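Urea carboxylase (Thermus thermophilus, PDB 3OEP) is of unknown function but is a homologue of KipI and KipA with two cyclophilin-like regions, and possibly has hydrolase and ATP-binding activity. Local coordinates at residues E87-V92 with E101-L106; T173-V178 with L198-P203; P210-P215 with P360-D365; V455-K460 with R475-L480. All coordinates share one frame; numbering follows the deposited sequence.

Interaction 1: E87-V92 with E101-L106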
# COMPACT_ATOMS: atom_id res chain seq x y z
N GLU A 87 25.80 -2.84 11.66
CA GLU A 87 25.94 -4.06 12.46
C GLU A 87 26.60 -5.20 11.67
O GLU A 87 27.23 -6.06 12.26
CB GLU A 87 24.56 -4.51 12.97
CG GLU A 87 24.59 -5.66 13.98
CD GLU A 87 23.20 -6.02 14.49
OE1 GLU A 87 22.39 -5.11 14.75
OE2 GLU A 87 22.91 -7.23 14.62
N ASP A 88 26.45 -5.19 10.34
CA ASP A 88 27.00 -6.24 9.48
C ASP A 88 28.35 -5.90 8.84
O ASP A 88 28.91 -6.72 8.10
CB ASP A 88 26.00 -6.58 8.37
CG ASP A 88 24.69 -7.11 8.90
OD1 ASP A 88 24.71 -7.91 9.87
OD2 ASP A 88 23.63 -6.73 8.35
N LEU A 89 28.88 -4.72 9.12
CA LEU A 89 30.10 -4.27 8.45
C LEU A 89 31.27 -5.25 8.65
O LEU A 89 31.93 -5.63 7.67
CB LEU A 89 30.45 -2.83 8.86
CG LEU A 89 31.62 -2.13 8.17
CD1 LEU A 89 31.42 -2.10 6.68
CD2 LEU A 89 31.76 -0.70 8.71
N PRO A 90 31.51 -5.70 9.89
CA PRO A 90 32.59 -6.68 10.07
C PRO A 90 32.39 -7.99 9.30
O PRO A 90 33.35 -8.51 8.73
CB PRO A 90 32.60 -6.93 11.58
CG PRO A 90 32.02 -5.70 12.17
CD PRO A 90 30.98 -5.24 11.19
N GLU A 91 31.17 -8.51 9.28
CA GLU A 91 30.86 -9.75 8.57
C GLU A 91 30.97 -9.59 7.05
O GLU A 91 31.47 -10.48 6.36
CB GLU A 91 29.45 -10.24 8.92
CG GLU A 91 29.09 -11.58 8.31
CD GLU A 91 27.63 -11.92 8.48
OE1 GLU A 91 27.14 -11.88 9.64
OE2 GLU A 91 26.97 -12.23 7.47
N VAL A 92 30.47 -8.47 6.54
CA VAL A 92 30.61 -8.17 5.12
C VAL A 92 32.10 -8.14 4.72
O VAL A 92 32.50 -8.78 3.75
CB VAL A 92 29.94 -6.82 4.77
CG1 VAL A 92 30.27 -6.39 3.34
CG2 VAL A 92 28.43 -6.93 4.96
N GLU A 101 38.00 -0.56 6.22
CA GLU A 101 38.17 0.66 5.45
C GLU A 101 37.98 0.43 3.95
O GLU A 101 37.48 1.31 3.25
CB GLU A 101 39.53 1.31 5.73
CG GLU A 101 39.65 1.86 7.16
CD GLU A 101 38.65 2.98 7.46
OE1 GLU A 101 38.52 3.91 6.64
OE2 GLU A 101 38.01 2.93 8.53
N ALA A 102 38.36 -0.75 3.46
CA ALA A 102 38.18 -1.09 2.05
C ALA A 102 36.70 -1.17 1.70
O ALA A 102 36.29 -0.71 0.64
CB ALA A 102 38.89 -2.39 1.71
N VAL A 103 35.90 -1.76 2.60
CA VAL A 103 34.45 -1.80 2.41
C VAL A 103 33.86 -0.39 2.31
O VAL A 103 33.08 -0.08 1.40
CB VAL A 103 33.73 -2.56 3.54
CG1 VAL A 103 32.21 -2.36 3.44
CG2 VAL A 103 34.08 -4.04 3.48
N LYS A 104 34.23 0.47 3.26
CA LYS A 104 33.75 1.85 3.25
C LYS A 104 34.12 2.58 1.96
O LYS A 104 33.30 3.27 1.37
CB LYS A 104 34.33 2.63 4.42
CG LYS A 104 33.90 2.16 5.79
CD LYS A 104 34.51 3.13 6.81
CE LYS A 104 34.66 2.55 8.19
NZ LYS A 104 35.37 3.56 9.02
N ALA A 105 35.37 2.42 1.54
CA ALA A 105 35.84 3.09 0.32
C ALA A 105 35.11 2.60 -0.92
O ALA A 105 34.69 3.40 -1.77
CB ALA A 105 37.34 2.92 0.17
N LEU A 106 34.93 1.28 -1.03
CA LEU A 106 34.18 0.69 -2.15
C LEU A 106 32.75 1.20 -2.18
O LEU A 106 32.23 1.52 -3.25
CB LEU A 106 34.20 -0.84 -2.09
CG LEU A 106 35.49 -1.52 -2.54
CD1 LEU A 106 35.55 -2.97 -2.08
CD2 LEU A 106 35.67 -1.43 -4.06
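Lys104 NZ is gripped by two carboxylates, while the carbon chain beneath it brushes Leu89. Glu101 OE2, one turn earlier on the same helix, stands 2.8 Å from Lys104 NZ and is met on its syn side, about 30° out of the carboxylate plane. Glu199, on strand 194-199, adds a second salt bridge, so the ammonium is probably well stabilised in its charged form. Lysine suits this border because its shaft is apolar: Lys104 CE lies 4.4 Å from Leu89 CD2.

Deeper in, the contact is purely aliphatic. Leu89 CD1 presses on Val103 CG1 at 3.3 Å, tighter than ordinary van der Waals contact, and the two side chains slide past each other in opposite directions. Leu89 has CG anti to its backbone N (chi1 -174°), which carries the methyl fork over to the other helix although its CB does not head there. One turn further along, Val92 CG1 reaches Val103 CG1 at 4.5 Å, so a single compact valine meets two residues of the facing helix. Leu89 and Val92 also touch Leu171 of strand 169-174. Val92 N bonds to Asp88 O at 2.8 Å in the first turn of the helix, while the Asp88 carboxylate pairs with Arg142 and Lys138. Helices 89-96 and 100-108, following strand 77-83 and preceding strand 112-117 in the chain, make the paired-helix connection between two strands of this cyclophilin-like sheet.

Interaction 2: T173-V178 with L198-P203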
# COMPACT_ATOMS: atom_id res chain seq x y z
N THR A 173 24.60 4.13 8.69
CA THR A 173 23.44 4.93 9.03
C THR A 173 23.49 6.23 8.23
O THR A 173 24.47 6.96 8.30
CB THR A 173 23.46 5.30 10.52
OG1 THR A 173 23.53 4.10 11.31
CG2 THR A 173 22.21 6.10 10.90
N SER A 174 22.43 6.53 7.49
CA SER A 174 22.34 7.79 6.77
C SER A 174 22.14 8.93 7.76
O SER A 174 21.35 8.80 8.70
CB SER A 174 21.19 7.77 5.76
OG SER A 174 21.04 9.03 5.12
N LEU A 175 22.86 10.03 7.56
CA LEU A 175 22.77 11.18 8.46
C LEU A 175 21.77 12.22 7.94
O LEU A 175 21.64 13.31 8.51
CB LEU A 175 24.16 11.78 8.70
CG LEU A 175 25.16 10.75 9.25
CD1 LEU A 175 26.50 11.42 9.54
CD2 LEU A 175 24.63 10.04 10.49
N VAL A 176 21.08 11.86 6.85
CA VAL A 176 19.93 12.61 6.36
C VAL A 176 18.74 11.66 6.22
O VAL A 176 18.90 10.48 5.87
CB VAL A 176 20.21 13.29 5.00
CG1 VAL A 176 21.26 14.39 5.16
CG2 VAL A 176 20.65 12.27 3.95
N ALA A 177 17.54 12.16 6.52
CA ALA A 177 16.32 11.38 6.38
C ALA A 177 15.87 11.46 4.92
O ALA A 177 15.59 12.54 4.41
CB ALA A 177 15.23 11.92 7.32
N VAL A 178 15.81 10.31 4.25
CA VAL A 178 15.41 10.30 2.84
C VAL A 178 13.90 10.53 2.69
O VAL A 178 13.43 10.95 1.63
CB VAL A 178 15.88 9.01 2.12
CG1 VAL A 178 17.42 8.91 2.18
CG2 VAL A 178 15.24 7.76 2.71
N LEU A 198 29.03 9.64 1.29
CA LEU A 198 30.24 10.23 1.84
C LEU A 198 30.33 9.97 3.33
O LEU A 198 29.39 10.27 4.06
CB LEU A 198 30.23 11.73 1.57
CG LEU A 198 31.44 12.51 2.06
CD1 LEU A 198 32.70 12.07 1.32
CD2 LEU A 198 31.18 14.00 1.88
N GLU A 199 31.45 9.42 3.79
CA GLU A 199 31.61 9.14 5.21
C GLU A 199 31.59 10.46 5.98
O GLU A 199 32.23 11.43 5.59
CB GLU A 199 32.91 8.38 5.50
CG GLU A 199 33.05 7.98 6.97
CD GLU A 199 34.23 7.07 7.25
OE1 GLU A 199 35.24 7.15 6.52
OE2 GLU A 199 34.15 6.27 8.21
N ALA A 200 30.84 10.47 7.07
CA ALA A 200 30.67 11.68 7.88
C ALA A 200 30.31 11.33 9.31
O ALA A 200 29.84 10.23 9.61
CB ALA A 200 29.57 12.56 7.27
N GLU A 201 30.52 12.31 10.19
CA GLU A 201 30.10 12.22 11.58
C GLU A 201 28.83 13.05 11.75
O GLU A 201 28.60 14.03 11.03
CB GLU A 201 31.20 12.74 12.50
CG GLU A 201 32.42 11.85 12.52
CD GLU A 201 33.49 12.32 13.50
OE1 GLU A 201 33.36 13.44 14.05
OE2 GLU A 201 34.45 11.56 13.72
N GLY A 202 28.01 12.65 12.70
CA GLY A 202 26.80 13.39 13.01
C GLY A 202 25.79 12.52 13.72
O GLY A 202 25.98 11.30 13.80
N PRO A 203 24.71 13.14 14.22
CA PRO A 203 23.66 12.41 14.90
C PRO A 203 22.77 11.63 13.95
O PRO A 203 22.60 12.01 12.78
CB PRO A 203 22.85 13.53 15.56
CG PRO A 203 22.99 14.68 14.62
CD PRO A 203 24.39 14.57 14.07
O HOH W 1 22.31 14.01 11.04
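Leu175 and Gly202 bring the two backbones to 6.5 Å, CA to CA, just beyond the ends of strands 169-174 and 194-199, with no direct hydrogen bond between the segments. The side chain of Leu175 fills the gap. Its CG lies anti to the carbonyl carbon (chi1 -56°), and the two methyls divide the opposing chain between them: Leu175 CD1 sits 3.5 Å from Ala200 O and 4.0 Å from Ala200 CB, while Leu175 CD2 reaches Pro203 O at 3.6 Å. A branched leucine suits the place because it can lie along several peptide groups at once, and the small Ala200 lets it come close. Gly202 takes phi 159° and psi 171°, a conformation open to glycine because it carries no beta carbon.

A water closes the end of the contact, donating one hydrogen to Leu175 O and the other to Pro203 O, each 2.7 Å from the water oxygen. On the far side of Leu175, Ser174 OG donates to Val176 O at 2.7 Å, in the carbonyl plane and on a lone pair, which ties the chain back on itself. Arg83 of strand 77-83, which runs between the two segments' strands, touches Leu175 and bonds to Gly202 O. Between the segments themselves, methyl contacts and one bridging water do the joining, a fit of shape and shared hydration to which Arg83 adds a further tie.

Interaction 3: P210-P215 with P360-D365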
# COMPACT_ATOMS: atom_id res chain seq x y z
N PRO A 210 4.56 10.42 12.41
CA PRO A 210 3.32 10.29 11.64
C PRO A 210 2.70 11.65 11.28
O PRO A 210 2.75 12.58 12.08
CB PRO A 210 2.39 9.51 12.59
CG PRO A 210 3.32 8.77 13.48
CD PRO A 210 4.51 9.65 13.67
N LEU A 211 2.17 11.74 10.06
CA LEU A 211 1.53 12.96 9.58
C LEU A 211 0.04 12.88 9.90
O LEU A 211 -0.63 11.97 9.46
CB LEU A 211 1.71 13.13 8.07
CG LEU A 211 1.06 14.36 7.42
CD1 LEU A 211 1.68 15.65 7.95
CD2 LEU A 211 1.17 14.30 5.91
N GLU A 212 -0.46 13.84 10.68
CA GLU A 212 -1.88 13.91 11.01
C GLU A 212 -2.68 14.44 9.82
O GLU A 212 -2.36 15.49 9.27
CB GLU A 212 -2.11 14.82 12.22
CG GLU A 212 -1.73 14.20 13.55
CD GLU A 212 -2.77 13.24 14.11
OE1 GLU A 212 -3.93 13.23 13.62
OE2 GLU A 212 -2.44 12.48 15.05
N LEU A 213 -3.72 13.70 9.44
CA LEU A 213 -4.65 14.13 8.40
C LEU A 213 -5.93 14.71 8.99
O LEU A 213 -6.53 15.63 8.43
CB LEU A 213 -4.97 12.96 7.47
CG LEU A 213 -3.74 12.30 6.83
CD1 LEU A 213 -4.16 11.16 5.93
CD2 LEU A 213 -2.92 13.33 6.06
N LEU A 214 -6.35 14.20 10.14
CA LEU A 214 -7.58 14.67 10.77
C LEU A 214 -7.38 16.04 11.38
O LEU A 214 -6.39 16.27 12.07
CB LEU A 214 -8.04 13.69 11.84
CG LEU A 214 -8.51 12.33 11.32
CD1 LEU A 214 -8.81 11.40 12.49
CD2 LEU A 214 -9.72 12.49 10.42
N PRO A 215 -8.33 16.97 11.14
CA PRO A 215 -8.18 18.31 11.68
C PRO A 215 -8.23 18.34 13.21
O PRO A 215 -9.00 17.61 13.83
CB PRO A 215 -9.36 19.08 11.08
CG PRO A 215 -10.35 18.04 10.72
CD PRO A 215 -9.57 16.83 10.35
N PRO A 360 -4.70 4.94 12.58
CA PRO A 360 -5.99 4.48 13.06
C PRO A 360 -6.57 5.42 14.12
O PRO A 360 -5.83 6.17 14.78
CB PRO A 360 -5.68 3.11 13.67
CG PRO A 360 -4.34 2.74 13.15
CD PRO A 360 -3.62 4.01 12.95
N LEU A 361 -7.89 5.38 14.28
CA LEU A 361 -8.54 6.22 15.27
C LEU A 361 -8.12 5.80 16.68
O LEU A 361 -7.82 4.63 16.94
CB LEU A 361 -10.06 6.18 15.12
CG LEU A 361 -10.60 6.63 13.76
CD1 LEU A 361 -12.11 6.46 13.71
CD2 LEU A 361 -10.20 8.08 13.46
N TRP A 362 -8.07 6.81 17.55
CA TRP A 362 -7.71 6.68 18.96
C TRP A 362 -8.90 7.11 19.79
O TRP A 362 -9.68 7.96 19.37
CB TRP A 362 -6.63 7.70 19.33
CG TRP A 362 -5.24 7.39 18.98
CD1 TRP A 362 -4.67 6.16 18.84
CD2 TRP A 362 -4.19 8.34 18.81
NE1 TRP A 362 -3.33 6.29 18.56
CE2 TRP A 362 -3.01 7.63 18.54
CE3 TRP A 362 -4.14 9.74 18.85
CZ2 TRP A 362 -1.79 8.26 18.30
CZ3 TRP A 362 -2.93 10.38 18.62
CH2 TRP A 362 -1.77 9.63 18.34
N ALA A 363 -9.00 6.56 21.00
CA ALA A 363 -9.96 7.06 21.98
C ALA A 363 -9.77 8.57 22.13
O ALA A 363 -8.63 9.05 22.24
CB ALA A 363 -9.76 6.36 23.33
N GLY A 364 -10.87 9.31 22.09
CA GLY A 364 -10.85 10.77 22.26
C GLY A 364 -10.83 11.55 20.96
O GLY A 364 -11.00 12.77 20.98
N ASP A 365 -10.62 10.88 19.83
CA ASP A 365 -10.67 11.55 18.53
C ASP A 365 -12.05 12.14 18.31
O ASP A 365 -13.07 11.48 18.56
CB ASP A 365 -10.35 10.59 17.37
CG ASP A 365 -8.86 10.36 17.18
OD1 ASP A 365 -8.03 11.15 17.68
OD2 ASP A 365 -8.52 9.37 16.50
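Leu214 and Leu361 supply the apolar part of this contact, the side chains crossing at about a right angle with Leu214 CD1 3.7 Å from Leu361 CD2. The Leu214 CB heads for the other segment; that of Leu361 does not, and it is the methyl end that comes across. Flexible, branched leucines are apt here, where two irregular chains meet without a regular register.

The second kind of contact sets a carboxylate near an aromatic ring. Glu212 folds at chi2 (-80°), which swings its end toward the indole, and Glu212 OE2 comes to 4.2 Å from Trp362 CZ3 with the carboxylate and ring planes 56° apart. This is a loose approach; the stronger partner of Glu212 is Arg359, which forms a salt bridge with it, another with Asp365, and a cation-pi contact with Trp362. That guanidinium probably also offsets the like charges of Glu212 OE1 and Asp365 OD1, 6.1 Å apart.

Hydrogen bonds then stiffen the Trp362 side. Trp362 N donates to Asp365 OD2 at 2.8 Å, almost straight at 173° but from above the carboxylate plane, and Asp365 N returns a bond to Trp362 O at 3.1 Å, closing a type II turn. Gly364 takes the third position of that turn, where the positive phi suits glycine.

Leu214 and Leu361 both rest on Leu367 of strand 366-368, and Leu361 also on Val225 of strand 221-225, so the chain following strand 194-199 lies against the loop that leads into an outer strand of the six-stranded antiparallel sheet.

Interaction 4: V455-K460 with R475-L480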
# COMPACT_ATOMS: atom_id res chain seq x y z
N VAL A 455 -2.15 -13.00 -1.72
CA VAL A 455 -2.90 -12.18 -2.68
C VAL A 455 -2.78 -10.72 -2.22
O VAL A 455 -3.16 -10.40 -1.10
CB VAL A 455 -4.38 -12.57 -2.78
CG1 VAL A 455 -5.05 -11.79 -3.90
CG2 VAL A 455 -4.53 -14.07 -2.99
N LEU A 456 -2.24 -9.87 -3.09
CA LEU A 456 -1.91 -8.49 -2.74
C LEU A 456 -3.12 -7.58 -2.87
O LEU A 456 -3.79 -7.59 -3.90
CB LEU A 456 -0.80 -7.98 -3.65
CG LEU A 456 0.47 -8.84 -3.64
CD1 LEU A 456 1.46 -8.36 -4.69
CD2 LEU A 456 1.11 -8.84 -2.27
N LEU A 457 -3.39 -6.79 -1.83
CA LEU A 457 -4.56 -5.91 -1.80
C LEU A 457 -4.13 -4.44 -1.68
O LEU A 457 -2.95 -4.11 -1.88
CB LEU A 457 -5.52 -6.34 -0.67
CG LEU A 457 -6.05 -7.78 -0.71
CD1 LEU A 457 -6.94 -8.05 0.51
CD2 LEU A 457 -6.81 -8.08 -2.00
N ALA A 458 -5.07 -3.55 -1.36
CA ALA A 458 -4.87 -2.10 -1.46
C ALA A 458 -3.67 -1.52 -0.72
O ALA A 458 -3.12 -0.52 -1.17
CB ALA A 458 -6.15 -1.36 -1.04
N ASP A 459 -3.26 -2.11 0.40
CA ASP A 459 -2.13 -1.58 1.17
C ASP A 459 -0.82 -2.31 0.87
O ASP A 459 0.16 -2.16 1.59
CB ASP A 459 -2.41 -1.60 2.68
CG ASP A 459 -3.26 -0.42 3.15
OD1 ASP A 459 -3.44 -0.26 4.38
OD2 ASP A 459 -3.75 0.36 2.31
N LYS A 460 -0.81 -3.10 -0.20
CA LYS A 460 0.40 -3.76 -0.67
C LYS A 460 1.52 -2.74 -0.89
O LYS A 460 1.26 -1.59 -1.24
CB LYS A 460 0.13 -4.49 -1.99
CG LYS A 460 -0.12 -3.55 -3.16
CD LYS A 460 -0.62 -4.29 -4.39
CE LYS A 460 -0.99 -3.33 -5.50
NZ LYS A 460 0.04 -2.27 -5.77
N ARG A 475 -13.03 -7.94 -10.43
CA ARG A 475 -14.44 -8.12 -10.04
C ARG A 475 -14.64 -8.94 -8.75
O ARG A 475 -15.71 -8.87 -8.14
CB ARG A 475 -15.24 -8.76 -11.18
CG ARG A 475 -15.39 -7.87 -12.39
CD ARG A 475 -16.00 -8.62 -13.57
NE ARG A 475 -15.06 -9.57 -14.14
CZ ARG A 475 -15.31 -10.32 -15.22
NH1 ARG A 475 -16.47 -10.23 -15.86
NH2 ARG A 475 -14.38 -11.16 -15.66
N ASP A 476 -13.63 -9.69 -8.34
CA ASP A 476 -13.71 -10.55 -7.15
C ASP A 476 -12.88 -10.03 -5.97
O ASP A 476 -12.86 -10.66 -4.91
CB ASP A 476 -13.27 -11.98 -7.50
CG ASP A 476 -14.18 -12.64 -8.52
OD1 ASP A 476 -15.39 -12.33 -8.54
OD2 ASP A 476 -13.68 -13.49 -9.31
N LEU A 477 -12.20 -8.91 -6.14
CA LEU A 477 -11.34 -8.39 -5.08
C LEU A 477 -12.12 -7.99 -3.82
O LEU A 477 -11.58 -8.08 -2.71
CB LEU A 477 -10.51 -7.21 -5.58
CG LEU A 477 -9.37 -7.60 -6.51
CD1 LEU A 477 -8.71 -6.36 -7.09
CD2 LEU A 477 -8.36 -8.47 -5.76
N TRP A 478 -13.37 -7.55 -3.98
CA TRP A 478 -14.20 -7.16 -2.83
C TRP A 478 -14.34 -8.31 -1.83
O TRP A 478 -14.40 -8.08 -0.62
CB TRP A 478 -15.58 -6.66 -3.28
CG TRP A 478 -16.50 -7.75 -3.78
CD1 TRP A 478 -16.53 -8.28 -5.03
CD2 TRP A 478 -17.53 -8.42 -3.03
NE1 TRP A 478 -17.49 -9.26 -5.11
CE2 TRP A 478 -18.12 -9.36 -3.90
CE3 TRP A 478 -17.99 -8.34 -1.71
CZ2 TRP A 478 -19.16 -10.21 -3.49
CZ3 TRP A 478 -19.03 -9.17 -1.32
CH2 TRP A 478 -19.60 -10.09 -2.20
N LEU A 479 -14.38 -9.54 -2.33
CA LEU A 479 -14.47 -10.70 -1.45
C LEU A 479 -13.27 -10.78 -0.52
O LEU A 479 -13.42 -11.09 0.66
CB LEU A 479 -14.58 -12.00 -2.26
CG LEU A 479 -15.87 -12.19 -3.06
CD1 LEU A 479 -15.69 -13.34 -4.05
CD2 LEU A 479 -17.05 -12.46 -2.14
N LEU A 480 -12.08 -10.48 -1.04
CA LEU A 480 -10.87 -10.55 -0.23
C LEU A 480 -10.79 -9.43 0.80
O LEU A 480 -10.07 -9.55 1.80
CB LEU A 480 -9.63 -10.59 -1.11
CG LEU A 480 -9.57 -11.83 -2.00
CD1 LEU A 480 -8.32 -11.83 -2.85
CD2 LEU A 480 -9.66 -13.12 -1.15
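Leu480 lies at the centre of the first shell, meeting Val455 with its tip and Leu457 with its base. Leu480 CD1 abuts Val455 CG1 at 3.4 Å, a tight fit, the two side chains crossing nearly at right angles. Val455 CG1 is anti to the backbone N (chi1 -173°), and that branch does the touching. Leu457 straddles the root of Leu480: Leu457 CD2 and CD1 stand 3.9 and 4.0 Å from Leu480 CB, and Leu457 CD1 is also 3.7 Å from Leu480 O. A looser contact joins Leu457 CD2 to Leu477 CD2 at 4.1 Å, these two leucines sliding past each other in opposite directions.

Val455 and Leu457 are two residues apart and present the same face, while the CB of Leu456 points away; Leu477 and Leu480 are three apart, so a short, weakly bonded helical turn brings both onto one side. Leu457 also begins a type I turn. Around this shell, Val423 of strand 422-426 touches Leu457 and Leu480, and Leu392 of strand 390-396 supports Leu480 too. Asp476, just before Leu477, has its carboxylate in a salt bridge to Arg393.

Beta-branched valine suits the strand, and the leucines' longer, forked ends span the space to the helical turn. With no hydrogen bond or charge pair spanning the segments, their mutual hold comes from dispersion and exclusion of water.

Overall arrangement
Along the chain the four contacts follow one another in series. Interaction 1 pairs the helices connecting two strands of the first seven-stranded sheet, and interaction 2 lies at the ends of two of its strands; their centres are 16 Å apart and they touch where helix 100-108 meets strand 194-199. Interaction 4, about 42 Å from interaction 1 between centres, sets the end of a strand of the second such sheet against the short helix before its last strand. The two sheets share one strand order. Interaction 3, about 9 Å from interaction 4 at nearest atoms, lays the chain leaving the first region against the loop before strand 366-368 of the six-stranded sheet, which comes between the two regions in sequence.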